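Local coordinates for protein VlsE1 (Borreliella burgdorferi, PDB 1L8W) that is a surface lipoprotein antigen of the Lyme disease spirochaete, whose variation probably lets the bacterium evade the host immune response, at residues 163-174 against 312-323; 193-204 against 286-294. One frame throughout, in Å; residues are numbered along the deposited sequence.

How the contacts relate
After helices 45-50, 59-80 and 106-131 and strand 141-142, the chain reaches helix 153-170, whose end enters contact 1 (163-174). It then runs through the loop 193-204, which belongs to contact 2, and on through helices 205-216, 220-230, 247-252 and 269-281. Strand 287-288 and its following turn complete contact 2, closing a loop of 81 residues. Helix 294-333 follows, and its residues 312-323 complete contact 1 around 137 residues, so contact 2 is nested inside contact 1. The two lie on opposite sides of the chain's centre, with centres about 34 Å apart. Contact 1 joins two helices; contact 2 ties the loop before helix 205-216 to strand 287-288 and the turn into helix 294-333.

Contact 1: residues 163-174 against 312-323; sequences IKEIVEAAGGSE and VLGAITGLIGDA
The carboxylate of E174 is the one flat side-chain group that meets the other segment, and only loosely: its OE2 comes within 4.4 Å of L319 CD1, from a poorly ordered tail. Everything deeper is aliphatic, branched side chains and two alanines, in a helix-to-helix seam of the VlsE1 bundle. Helices 163-170 and 312-323 run in the same general direction, their axes 30° apart and 9.8 Å at closest approach, and no hydrogen bond crosses between them.

L319 is the residue most covered by the other segment. Its CG stands anti to the backbone N (chi1 177°), sending the branch across V167 at about a right angle; CD2 settles at V167 CA (3.7 Å) and beside V167 CG2. I166 CG2 is received by both CG1 and CD1 of I320, each 4.0 Å away, and also touches I316 CG2. I163 crosses I316 and V312 at about a right angle: CG1 reaches I316 CD1 (4.1 Å) and CD1 reaches V312 CG2. Isoleucine suits these places by offering two branches, the short CG2 used by I166 and the longer CG1-CD1 arm used by I163. F66 and Y65 of helix 59-80 pack on I166 and I316, while L224 of helix 220-230 covers I163 and V167.

G171 is the first residue to leave helical backbone angles, and its positive phi of 148° suits a residue with no side chain. Just before it, small residues let the helices draw together: A170 CB lies 3.5 Å from A323 CB, tighter than usual for two methyl carbons.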
ATOM      1  N   ILE A 163      -1.584  -8.214   1.194  1.00 24.84           N
ATOM      2  CA  ILE A 163      -2.713  -7.479   0.641  1.00 24.69           C
ATOM      3  C   ILE A 163      -3.470  -8.322  -0.385  1.00 24.06           C
ATOM      4  O   ILE A 163      -4.696  -8.316  -0.407  1.00 23.60           O
ATOM      5  CB  ILE A 163      -2.247  -6.162  -0.001  1.00 25.81           C
ATOM      6  CG1 ILE A 163      -1.733  -5.225   1.092  1.00 22.52           C
ATOM      7  CG2 ILE A 163      -3.388  -5.524  -0.782  1.00 26.70           C
ATOM      8  CD1 ILE A 163      -1.362  -3.850   0.608  1.00 22.33           C
ATOM      9  N   LYS A 164      -2.746  -9.051  -1.230  1.00 25.55           N
ATOM     10  CA  LYS A 164      -3.402  -9.911  -2.209  1.00 26.33           C
ATOM     11  C   LYS A 164      -4.227 -10.978  -1.482  1.00 25.51           C
ATOM     12  O   LYS A 164      -5.374 -11.247  -1.850  1.00 25.50           O
ATOM     13  CB  LYS A 164      -2.379 -10.592  -3.125  1.00 28.27           C
ATOM     14  CG  LYS A 164      -3.025 -11.554  -4.134  1.00 30.81           C
ATOM     15  CD  LYS A 164      -2.059 -11.981  -5.231  1.00 32.80           C
ATOM     16  CE  LYS A 164      -1.178 -13.137  -4.799  1.00 36.59           C
ATOM     17  NZ  LYS A 164      -1.914 -14.436  -4.774  1.00 38.78           N
ATOM     18  N   GLU A 165      -3.643 -11.581  -0.448  1.00 25.38           N
ATOM     19  CA  GLU A 165      -4.338 -12.607   0.331  1.00 24.06           C
ATOM     20  C   GLU A 165      -5.580 -12.036   1.005  1.00 24.00           C
ATOM     21  O   GLU A 165      -6.629 -12.684   1.064  1.00 25.17           O
ATOM     22  CB  GLU A 165      -3.395 -13.203   1.383  1.00 26.25           C
ATOM     23  CG  GLU A 165      -2.556 -14.386   0.876  1.00 29.16           C
ATOM     24  CD  GLU A 165      -1.289 -14.626   1.688  1.00 30.78           C
ATOM     25  OE1 GLU A 165      -1.313 -14.451   2.925  1.00 31.47           O
ATOM     26  OE2 GLU A 165      -0.263 -15.009   1.081  1.00 34.06           O
ATOM     27  N   ILE A 166      -5.467 -10.815   1.513  1.00 23.15           N
ATOM     28  CA  ILE A 166      -6.599 -10.185   2.174  1.00 23.56           C
ATOM     29  C   ILE A 166      -7.743  -9.996   1.183  1.00 23.82           C
ATOM     30  O   ILE A 166      -8.878 -10.384   1.445  1.00 20.08           O
ATOM     31  CB  ILE A 166      -6.212  -8.813   2.742  1.00 23.12           C
ATOM     32  CG1 ILE A 166      -5.346  -8.990   3.997  1.00 22.52           C
ATOM     33  CG2 ILE A 166      -7.467  -8.013   3.042  1.00 26.91           C
ATOM     34  CD1 ILE A 166      -4.807  -7.680   4.563  1.00 16.36           C
ATOM     35  N   VAL A 167      -7.415  -9.408   0.036  1.00 26.32           N
ATOM     36  CA  VAL A 167      -8.389  -9.139  -1.012  1.00 27.43           C
ATOM     37  C   VAL A 167      -9.044 -10.407  -1.555  1.00 28.83           C
ATOM     38  O   VAL A 167     -10.239 -10.414  -1.829  1.00 27.13           O
ATOM     39  CB  VAL A 167      -7.733  -8.352  -2.179  1.00 28.87           C
ATOM     40  CG1 VAL A 167      -8.773  -8.058  -3.271  1.00 27.90           C
ATOM     41  CG2 VAL A 167      -7.130  -7.044  -1.645  1.00 25.52           C
ATOM     42  N   GLU A 168      -8.269 -11.478  -1.710  1.00 30.75           N
ATOM     43  CA  GLU A 168      -8.828 -12.730  -2.216  1.00 33.05           C
ATOM     44  C   GLU A 168      -9.724 -13.381  -1.159  1.00 33.54           C
ATOM     45  O   GLU A 168     -10.812 -13.869  -1.469  1.00 30.31           O
ATOM     46  CB  GLU A 168      -7.713 -13.701  -2.626  1.00 35.98           C
ATOM     47  CG  GLU A 168      -6.699 -13.093  -3.584  1.00 40.41           C
ATOM     48  CD  GLU A 168      -5.817 -14.122  -4.278  1.00 42.83           C
ATOM     49  OE1 GLU A 168      -5.342 -15.067  -3.610  1.00 42.03           O
ATOM     50  OE2 GLU A 168      -5.588 -13.969  -5.500  1.00 44.09           O
ATOM     51  N   ALA A 169      -9.265 -13.378   0.091  1.00 34.70           N
ATOM     52  CA  ALA A 169     -10.033 -13.961   1.187  1.00 36.62           C
ATOM     53  C   ALA A 169     -11.434 -13.362   1.223  1.00 39.13           C
ATOM     54  O   ALA A 169     -12.405 -14.046   1.555  1.00 39.66           O
ATOM     55  CB  ALA A 169      -9.328 -13.711   2.511  1.00 36.23           C
ATOM     56  N   ALA A 170     -11.527 -12.081   0.877  1.00 41.23           N
ATOM     57  CA  ALA A 170     -12.800 -11.370   0.868  1.00 44.27           C
ATOM     58  C   ALA A 170     -13.382 -11.253  -0.534  1.00 46.05           C
ATOM     59  O   ALA A 170     -14.504 -10.787  -0.703  1.00 46.02           O
ATOM     60  CB  ALA A 170     -12.617  -9.983   1.459  1.00 45.39           C
ATOM     61  N   GLY A 171     -12.614 -11.670  -1.536  1.00 49.38           N
ATOM     62  CA  GLY A 171     -13.078 -11.582  -2.911  1.00 54.00           C
ATOM     63  C   GLY A 171     -11.949 -11.335  -3.900  1.00 57.22           C
ATOM     64  O   GLY A 171     -11.212 -12.254  -4.257  1.00 57.14           O
ATOM     65  N   GLY A 172     -11.807 -10.092  -4.348  1.00 60.43           N
ATOM     66  CA  GLY A 172     -10.751  -9.774  -5.293  1.00 64.27           C
ATOM     67  C   GLY A 172     -11.229  -8.784  -6.330  1.00 66.28           C
ATOM     68  O   GLY A 172     -11.315  -7.588  -6.059  1.00 67.40           O
ATOM     69  N   SER A 173     -11.526  -9.280  -7.528  1.00 68.58           N
ATOM     70  CA  SER A 173     -12.025  -8.428  -8.598  1.00 69.77           C
ATOM     71  C   SER A 173     -13.354  -7.889  -8.092  1.00 70.68           C
ATOM     72  O   SER A 173     -14.352  -8.609  -8.062  1.00 71.75           O
ATOM     73  CB  SER A 173     -12.242  -9.250  -9.870  1.00 69.81           C
ATOM     74  OG  SER A 173     -12.722  -8.437 -10.927  1.00 71.50           O
ATOM     75  N   GLU A 174     -13.369  -6.627  -7.681  1.00 71.55           N
ATOM     76  CA  GLU A 174     -14.594  -6.052  -7.153  1.00 72.72           C
ATOM     77  C   GLU A 174     -14.582  -4.526  -7.119  1.00 74.68           C
ATOM     78  O   GLU A 174     -13.523  -3.894  -7.115  1.00 74.22           O
ATOM     79  CB  GLU A 174     -14.833  -6.594  -5.741  1.00 72.18           C
ATOM     80  CG  GLU A 174     -16.197  -6.282  -5.163  1.00 71.60           C
ATOM     81  CD  GLU A 174     -16.343  -6.754  -3.728  1.00 71.22           C
ATOM     82  OE1 GLU A 174     -16.022  -7.931  -3.447  1.00 70.26           O
ATOM     83  OE2 GLU A 174     -16.786  -5.949  -2.882  1.00 71.46           O
ATOM     84  N   VAL A 312      -4.952   3.270   0.669  1.00 15.45           N
ATOM     85  CA  VAL A 312      -4.901   1.811   0.573  1.00 17.62           C
ATOM     86  C   VAL A 312      -5.442   1.098   1.828  1.00 15.46           C
ATOM     87  O   VAL A 312      -6.258   0.178   1.722  1.00 18.62           O
ATOM     88  CB  VAL A 312      -3.464   1.337   0.264  1.00 14.93           C
ATOM     89  CG1 VAL A 312      -2.495   2.127   1.080  1.00 24.22           C
ATOM     90  CG2 VAL A 312      -3.310  -0.136   0.584  1.00 20.65           C
ATOM     91  N   LEU A 313      -5.019   1.539   3.006  1.00 13.13           N
ATOM     92  CA  LEU A 313      -5.471   0.927   4.260  1.00 12.80           C
ATOM     93  C   LEU A 313      -6.952   1.174   4.526  1.00 12.90           C
ATOM     94  O   LEU A 313      -7.637   0.336   5.102  1.00 12.65           O
ATOM     95  CB  LEU A 313      -4.659   1.464   5.439  1.00 14.16           C
ATOM     96  CG  LEU A 313      -3.162   1.177   5.446  1.00 14.93           C
ATOM     97  CD1 LEU A 313      -2.562   1.667   6.757  1.00 17.83           C
ATOM     98  CD2 LEU A 313      -2.941  -0.311   5.293  1.00 16.41           C
ATOM     99  N   GLY A 314      -7.438   2.340   4.126  1.00 11.47           N
ATOM    100  CA  GLY A 314      -8.843   2.642   4.305  1.00 13.83           C
ATOM    101  C   GLY A 314      -9.672   1.723   3.424  1.00 14.60           C
ATOM    102  O   GLY A 314     -10.731   1.254   3.834  1.00 17.27           O
ATOM    103  N   ALA A 315      -9.190   1.443   2.217  1.00 12.50           N
ATOM    104  CA  ALA A 315      -9.924   0.562   1.315  1.00 15.96           C
ATOM    105  C   ALA A 315      -9.918  -0.879   1.858  1.00 18.47           C
ATOM    106  O   ALA A 315     -10.903  -1.612   1.724  1.00 19.38           O
ATOM    107  CB  ALA A 315      -9.312   0.619  -0.099  1.00 12.56           C
ATOM    108  N   ILE A 316      -8.808  -1.278   2.474  1.00 19.76           N
ATOM    109  CA  ILE A 316      -8.702  -2.614   3.044  1.00 19.30           C
ATOM    110  C   ILE A 316      -9.730  -2.700   4.165  1.00 19.06           C
ATOM    111  O   ILE A 316     -10.437  -3.701   4.303  1.00 20.45           O
ATOM    112  CB  ILE A 316      -7.277  -2.882   3.599  1.00 18.46           C
ATOM    113  CG1 ILE A 316      -6.286  -3.036   2.438  1.00 14.67           C
ATOM    114  CG2 ILE A 316      -7.273  -4.133   4.462  1.00 14.35           C
ATOM    115  CD1 ILE A 316      -4.848  -3.251   2.878  1.00 15.51           C
ATOM    116  N   THR A 317      -9.831  -1.629   4.940  1.00 19.01           N
ATOM    117  CA  THR A 317     -10.792  -1.558   6.031  1.00 17.98           C
ATOM    118  C   THR A 317     -12.221  -1.688   5.491  1.00 20.24           C
ATOM    119  O   THR A 317     -13.044  -2.415   6.051  1.00 20.91           O
ATOM    120  CB  THR A 317     -10.640  -0.228   6.791  1.00 19.30           C
ATOM    121  OG1 THR A 317      -9.367  -0.201   7.442  1.00 20.40           O
ATOM    122  CG2 THR A 317     -11.738  -0.059   7.835  1.00 20.92           C
ATOM    123  N   GLY A 318     -12.513  -0.989   4.397  1.00 20.65           N
ATOM    124  CA  GLY A 318     -13.843  -1.060   3.819  1.00 20.35           C
ATOM    125  C   GLY A 318     -14.141  -2.444   3.267  1.00 21.40           C
ATOM    126  O   GLY A 318     -15.228  -2.982   3.470  1.00 22.19           O
ATOM    127  N   LEU A 319     -13.165  -3.018   2.569  1.00 22.06           N
ATOM    128  CA  LEU A 319     -13.304  -4.346   1.982  1.00 20.88           C
ATOM    129  C   LEU A 319     -13.562  -5.380   3.073  1.00 21.39           C
ATOM    130  O   LEU A 319     -14.534  -6.134   3.021  1.00 20.01           O
ATOM    131  CB  LEU A 319     -12.031  -4.714   1.229  1.00 22.36           C
ATOM    132  CG  LEU A 319     -12.029  -6.118   0.623  1.00 28.59           C
ATOM    133  CD1 LEU A 319     -13.015  -6.150  -0.546  1.00 28.14           C
ATOM    134  CD2 LEU A 319     -10.630  -6.499   0.155  1.00 28.41           C
ATOM    135  N   ILE A 320     -12.686  -5.412   4.069  1.00 20.86           N
ATOM    136  CA  ILE A 320     -12.834  -6.353   5.171  1.00 19.31           C
ATOM    137  C   ILE A 320     -14.162  -6.133   5.882  1.00 17.86           C
ATOM    138  O   ILE A 320     -14.896  -7.086   6.157  1.00 17.06           O
ATOM    139  CB  ILE A 320     -11.662  -6.201   6.170  1.00 19.05           C
ATOM    140  CG1 ILE A 320     -10.379  -6.726   5.523  1.00 17.49           C
ATOM    141  CG2 ILE A 320     -11.969  -6.935   7.473  1.00 17.86           C
ATOM    142  CD1 ILE A 320      -9.139  -6.512   6.347  1.00 19.53           C
ATOM    143  N   GLY A 321     -14.475  -4.874   6.166  1.00 19.99           N
ATOM    144  CA  GLY A 321     -15.718  -4.548   6.847  1.00 23.31           C
ATOM    145  C   GLY A 321     -16.949  -5.114   6.157  1.00 27.63           C
ATOM    146  O   GLY A 321     -17.885  -5.575   6.817  1.00 28.07           O
ATOM    147  N   ASP A 322     -16.956  -5.081   4.827  1.00 28.91           N
ATOM    148  CA  ASP A 322     -18.083  -5.608   4.075  1.00 31.25           C
ATOM    149  C   ASP A 322     -18.067  -7.129   4.027  1.00 32.36           C
ATOM    150  O   ASP A 322     -19.106  -7.766   4.163  1.00 33.86           O
ATOM    151  CB  ASP A 322     -18.093  -5.054   2.650  1.00 32.27           C
ATOM    152  CG  ASP A 322     -18.377  -3.564   2.606  1.00 34.72           C
ATOM    153  OD1 ASP A 322     -19.215  -3.079   3.398  1.00 34.89           O
ATOM    154  OD2 ASP A 322     -17.767  -2.878   1.762  1.00 36.58           O
ATOM    155  N   ALA A 323     -16.891  -7.714   3.826  1.00 34.10           N
ATOM    156  CA  ALA A 323     -16.776  -9.171   3.771  1.00 34.74           C
ATOM    157  C   ALA A 323     -17.381  -9.799   5.028  1.00 36.11           C
ATOM    158  O   ALA A 323     -18.131 -10.776   4.954  1.00 35.63           O
ATOM    159  CB  ALA A 323     -15.314  -9.578   3.637  1.00 33.97           C
TER

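Contact 2: residues 193-204 against 286-294; sequences LFGKAGAAAHGD and KFAVKDGEK
A288 sits at the tight heart of this contact, where a strand meets a loop: its N donates to L193 O over 3.0 Å at a nearly straight 166°, and its CB is pressed among G195 O (3.3 Å), K196 O and the CB of A197. Only a small side chain suits a place so closely walled by backbone. From the loop, G203 lays its CA against A288 O, and with V289 CA beside it there is no room for a CB; G203 O accepts from K290 N over a short 2.7 Å. A third link, from G198 N to V289 O, is weak at 3.3 Å. The aromatic end is buried but packs at ordinary distances. F287 turns its edge to the face of F194, T-shaped with planes at 90° and centroids 5.9 Å apart, and L193 CB touches the edge of F287 at CD1.

The far end is looser and faces solvent. D291 brings OD2 to 3.3 Å of G198 C without a hydrogen bond to the loop, and A199 and H202 stand largely exposed. K290, its chain bent at chi3 and chi4, packs by A201, whose CB is 4.0 Å from K290 CA. Two acidic residues lie between: D204 is the N-cap of helix 205-216, with CG between its backbone N and carbonyl carbon (chi1 65°) and OD1 accepting from A207 N, while E293, itself at the N-cap position before helix 294-333, accepts from S205 N through OE1, which comes 3.3 Å from D204 CB. Acidic acceptors suit the amides that a helix leaves unsatisfied at its start.

Strand 287-288 pairs in parallel with strand 141-142, F287 rests on I301 and A305 of helix 294-333, and F194 packs on A275 and I276 of helix 269-281.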
ATOM      1  N   LEU A 193      11.911  10.151  -7.720  1.00 20.58           N
ATOM      2  CA  LEU A 193      11.977  10.014  -6.271  1.00 20.67           C
ATOM      3  C   LEU A 193      12.459   8.631  -5.875  1.00 20.94           C
ATOM      4  O   LEU A 193      12.871   8.415  -4.736  1.00 21.85           O
ATOM      5  CB  LEU A 193      10.593  10.272  -5.662  1.00 17.78           C
ATOM      6  CG  LEU A 193       9.978  11.621  -6.049  1.00 16.31           C
ATOM      7  CD1 LEU A 193       8.665  11.795  -5.339  1.00 16.55           C
ATOM      8  CD2 LEU A 193      10.923  12.755  -5.695  1.00 12.74           C
ATOM      9  N   PHE A 194      12.412   7.704  -6.830  1.00 19.79           N
ATOM     10  CA  PHE A 194      12.826   6.327  -6.604  1.00 21.37           C
ATOM     11  C   PHE A 194      14.296   6.067  -6.923  1.00 25.04           C
ATOM     12  O   PHE A 194      14.765   4.930  -6.846  1.00 24.20           O
ATOM     13  CB  PHE A 194      11.927   5.385  -7.417  1.00 19.16           C
ATOM     14  CG  PHE A 194      10.490   5.373  -6.949  1.00 16.84           C
ATOM     15  CD1 PHE A 194       9.660   6.461  -7.184  1.00 17.26           C
ATOM     16  CD2 PHE A 194       9.996   4.310  -6.204  1.00 17.78           C
ATOM     17  CE1 PHE A 194       8.363   6.493  -6.679  1.00 19.65           C
ATOM     18  CE2 PHE A 194       8.698   4.330  -5.693  1.00 18.13           C
ATOM     19  CZ  PHE A 194       7.880   5.421  -5.927  1.00 16.65           C
ATOM     20  N   GLY A 195      15.029   7.124  -7.259  1.00 28.42           N
ATOM     21  CA  GLY A 195      16.431   6.958  -7.589  1.00 32.41           C
ATOM     22  C   GLY A 195      17.365   7.372  -6.471  1.00 33.95           C
ATOM     23  O   GLY A 195      16.970   7.418  -5.310  1.00 35.35           O
ATOM     24  N   LYS A 196      18.609   7.679  -6.822  1.00 36.70           N
ATOM     25  CA  LYS A 196      19.590   8.091  -5.829  1.00 39.07           C
ATOM     26  C   LYS A 196      19.349   9.530  -5.409  1.00 39.23           C
ATOM     27  O   LYS A 196      18.524  10.231  -5.995  1.00 39.17           O
ATOM     28  CB  LYS A 196      21.007   7.928  -6.384  1.00 40.33           C
ATOM     29  CG  LYS A 196      21.263   8.686  -7.659  1.00 44.15           C
ATOM     30  CD  LYS A 196      22.558   8.242  -8.321  1.00 46.93           C
ATOM     31  CE  LYS A 196      22.485   6.783  -8.749  1.00 47.91           C
ATOM     32  NZ  LYS A 196      23.710   6.354  -9.484  1.00 50.94           N
ATOM     33  N   ALA A 197      20.063   9.958  -4.377  1.00 41.83           N
ATOM     34  CA  ALA A 197      19.924  11.313  -3.857  1.00 42.98           C
ATOM     35  C   ALA A 197      21.228  12.073  -4.006  1.00 43.33           C
ATOM     36  O   ALA A 197      22.228  11.525  -4.468  1.00 43.46           O
ATOM     37  CB  ALA A 197      19.516  11.268  -2.387  1.00 43.00           C
ATOM     38  N   GLY A 198      21.204  13.341  -3.614  1.00 44.07           N
ATOM     39  CA  GLY A 198      22.391  14.169  -3.691  1.00 43.92           C
ATOM     40  C   GLY A 198      22.777  14.616  -5.086  1.00 43.68           C
ATOM     41  O   GLY A 198      21.937  15.049  -5.872  1.00 42.63           O
ATOM     42  N   ALA A 199      24.068  14.495  -5.379  1.00 45.40           N
ATOM     43  CA  ALA A 199      24.653  14.889  -6.656  1.00 45.21           C
ATOM     44  C   ALA A 199      23.853  14.556  -7.917  1.00 44.42           C
ATOM     45  O   ALA A 199      23.018  15.341  -8.356  1.00 45.36           O
ATOM     46  CB  ALA A 199      26.060  14.306  -6.768  1.00 47.59           C
ATOM     47  N   ALA A 200      24.120  13.396  -8.504  1.00 42.97           N
ATOM     48  CA  ALA A 200      23.441  12.990  -9.733  1.00 41.53           C
ATOM     49  C   ALA A 200      22.006  12.507  -9.523  1.00 39.80           C
ATOM     50  O   ALA A 200      21.576  11.528 -10.147  1.00 39.75           O
ATOM     51  CB  ALA A 200      24.257  11.909 -10.436  1.00 41.65           C
ATOM     52  N   ALA A 201      21.265  13.200  -8.661  1.00 35.36           N
ATOM     53  CA  ALA A 201      19.878  12.827  -8.391  1.00 33.36           C
ATOM     54  C   ALA A 201      18.933  13.705  -9.206  1.00 30.08           C
ATOM     55  O   ALA A 201      19.248  14.850  -9.511  1.00 30.25           O
ATOM     56  CB  ALA A 201      19.569  12.964  -6.895  1.00 29.53           C
ATOM     57  N   HIS A 202      17.772  13.167  -9.559  1.00 26.78           N
ATOM     58  CA  HIS A 202      16.816  13.936 -10.335  1.00 24.89           C
ATOM     59  C   HIS A 202      15.659  14.423  -9.462  1.00 23.28           C
ATOM     60  O   HIS A 202      14.999  15.408  -9.785  1.00 21.20           O
ATOM     61  CB  HIS A 202      16.305  13.088 -11.505  1.00 24.19           C
ATOM     62  CG  HIS A 202      17.380  12.693 -12.474  1.00 23.67           C
ATOM     63  ND1 HIS A 202      17.947  13.583 -13.358  1.00 24.88           N
ATOM     64  CD2 HIS A 202      18.022  11.516 -12.662  1.00 22.70           C
ATOM     65  CE1 HIS A 202      18.892  12.970 -14.051  1.00 21.85           C
ATOM     66  NE2 HIS A 202      18.959  11.718 -13.646  1.00 22.53           N
ATOM     67  N   GLY A 203      15.442  13.751  -8.337  1.00 23.13           N
ATOM     68  CA  GLY A 203      14.352  14.130  -7.455  1.00 23.46           C
ATOM     69  C   GLY A 203      14.290  15.612  -7.121  1.00 25.15           C
ATOM     70  O   GLY A 203      15.268  16.201  -6.654  1.00 26.78           O
ATOM     71  N   ASP A 204      13.142  16.228  -7.375  1.00 24.56           N
ATOM     72  CA  ASP A 204      12.968  17.636  -7.058  1.00 25.00           C
ATOM     73  C   ASP A 204      11.510  18.026  -6.878  1.00 23.86           C
ATOM     74  O   ASP A 204      10.598  17.213  -7.051  1.00 23.18           O
ATOM     75  CB  ASP A 204      13.633  18.541  -8.113  1.00 24.79           C
ATOM     76  CG  ASP A 204      12.986  18.437  -9.493  1.00 26.05           C
ATOM     77  OD1 ASP A 204      11.993  17.695  -9.668  1.00 24.73           O
ATOM     78  OD2 ASP A 204      13.492  19.114 -10.411  1.00 26.71           O
ATOM     79  N   LYS A 286      12.472   4.767   1.064  1.00 21.78           N
ATOM     80  CA  LYS A 286      12.577   6.216   1.234  1.00 22.26           C
ATOM     81  C   LYS A 286      12.525   6.951  -0.105  1.00 21.31           C
ATOM     82  O   LYS A 286      12.721   6.354  -1.157  1.00 20.52           O
ATOM     83  CB  LYS A 286      13.886   6.558   1.942  1.00 24.00           C
ATOM     84  CG  LYS A 286      14.107   5.774   3.216  1.00 27.70           C
ATOM     85  CD  LYS A 286      15.508   5.999   3.756  1.00 29.60           C
ATOM     86  CE  LYS A 286      15.721   5.263   5.071  1.00 29.83           C
ATOM     87  NZ  LYS A 286      17.098   5.492   5.588  1.00 33.47           N
ATOM     88  N   PHE A 287      12.276   8.255  -0.055  1.00 21.95           N
ATOM     89  CA  PHE A 287      12.190   9.068  -1.264  1.00 22.64           C
ATOM     90  C   PHE A 287      13.362  10.036  -1.356  1.00 23.95           C
ATOM     91  O   PHE A 287      13.628  10.809  -0.427  1.00 27.31           O
ATOM     92  CB  PHE A 287      10.852   9.800  -1.270  1.00 20.12           C
ATOM     93  CG  PHE A 287       9.677   8.869  -1.182  1.00 19.38           C
ATOM     94  CD1 PHE A 287       9.176   8.252  -2.325  1.00 18.49           C
ATOM     95  CD2 PHE A 287       9.131   8.541   0.053  1.00 15.80           C
ATOM     96  CE1 PHE A 287       8.153   7.314  -2.240  1.00 17.73           C
ATOM     97  CE2 PHE A 287       8.103   7.601   0.152  1.00 16.02           C
ATOM     98  CZ  PHE A 287       7.616   6.984  -0.996  1.00 16.43           C
ATOM     99  N   ALA A 288      14.067   9.982  -2.482  1.00 23.47           N
ATOM    100  CA  ALA A 288      15.244  10.816  -2.684  1.00 26.66           C
ATOM    101  C   ALA A 288      15.076  12.056  -3.573  1.00 26.09           C
ATOM    102  O   ALA A 288      14.358  12.043  -4.579  1.00 24.92           O
ATOM    103  CB  ALA A 288      16.380   9.946  -3.211  1.00 28.34           C
ATOM    104  N   VAL A 289      15.761  13.124  -3.182  1.00 26.73           N
ATOM    105  CA  VAL A 289      15.733  14.386  -3.909  1.00 28.29           C
ATOM    106  C   VAL A 289      17.172  14.921  -4.030  1.00 31.61           C
ATOM    107  O   VAL A 289      18.075  14.463  -3.316  1.00 28.13           O
ATOM    108  CB  VAL A 289      14.870  15.437  -3.165  1.00 28.14           C
ATOM    109  CG1 VAL A 289      13.427  14.957  -3.050  1.00 25.78           C
ATOM    110  CG2 VAL A 289      15.449  15.697  -1.780  1.00 27.02           C
ATOM    111  N   LYS A 290      17.374  15.877  -4.941  1.00 34.36           N
ATOM    112  CA  LYS A 290      18.684  16.500  -5.150  1.00 38.40           C
ATOM    113  C   LYS A 290      18.955  17.384  -3.937  1.00 41.21           C
ATOM    114  O   LYS A 290      18.022  17.753  -3.224  1.00 42.14           O
ATOM    115  CB  LYS A 290      18.669  17.392  -6.402  1.00 38.22           C
ATOM    116  CG  LYS A 290      18.192  16.706  -7.673  1.00 39.03           C
ATOM    117  CD  LYS A 290      17.906  17.697  -8.813  1.00 39.33           C
ATOM    118  CE  LYS A 290      19.162  18.356  -9.382  1.00 38.77           C
ATOM    119  NZ  LYS A 290      19.729  19.452  -8.539  1.00 36.77           N
ATOM    120  N   ASP A 291      20.218  17.725  -3.696  1.00 44.43           N
ATOM    121  CA  ASP A 291      20.543  18.598  -2.572  1.00 46.38           C
ATOM    122  C   ASP A 291      19.997  19.985  -2.898  1.00 47.47           C
ATOM    123  O   ASP A 291      20.016  20.415  -4.054  1.00 46.72           O
ATOM    124  CB  ASP A 291      22.054  18.661  -2.339  1.00 48.98           C
ATOM    125  CG  ASP A 291      22.850  18.205  -3.540  1.00 50.87           C
ATOM    126  OD1 ASP A 291      22.646  18.756  -4.645  1.00 50.72           O
ATOM    127  OD2 ASP A 291      23.685  17.291  -3.370  1.00 52.99           O
ATOM    128  N   GLY A 292      19.502  20.680  -1.879  1.00 48.17           N
ATOM    129  CA  GLY A 292      18.928  21.992  -2.105  1.00 46.94           C
ATOM    130  C   GLY A 292      17.492  21.830  -2.570  1.00 45.93           C
ATOM    131  O   GLY A 292      16.866  22.776  -3.045  1.00 45.59           O
ATOM    132  N   GLU A 293      16.971  20.613  -2.434  1.00 44.85           N
ATOM    133  CA  GLU A 293      15.600  20.314  -2.835  1.00 43.24           C
ATOM    134  C   GLU A 293      14.735  19.772  -1.700  1.00 40.97           C
ATOM    135  O   GLU A 293      13.517  19.911  -1.733  1.00 41.23           O
ATOM    136  CB  GLU A 293      15.588  19.309  -3.985  1.00 42.20           C
ATOM    137  CG  GLU A 293      15.728  19.934  -5.356  1.00 41.08           C
ATOM    138  CD  GLU A 293      14.632  20.929  -5.644  1.00 40.61           C
ATOM    139  OE1 GLU A 293      13.447  20.575  -5.485  1.00 37.51           O
ATOM    140  OE2 GLU A 293      14.956  22.068  -6.031  1.00 44.21           O
ATOM    141  N   LYS A 294      15.361  19.154  -0.708  1.00 39.49           N
ATOM    142  CA  LYS A 294      14.627  18.581   0.412  1.00 40.55           C
ATOM    143  C   LYS A 294      13.535  19.509   0.913  1.00 40.86           C
ATOM    144  O   LYS A 294      12.355  19.197   0.825  1.00 42.52           O
ATOM    145  CB  LYS A 294      15.573  18.255   1.571  1.00 39.68           C
ATOM    146  CG  LYS A 294      14.850  17.778   2.815  1.00 41.22           C
ATOM    147  CD  LYS A 294      15.795  17.557   3.984  1.00 42.42           C
ATOM    148  CE  LYS A 294      16.622  16.305   3.800  1.00 45.25           C
ATOM    149  NZ  LYS A 294      15.766  15.091   3.755  1.00 46.03           N
TER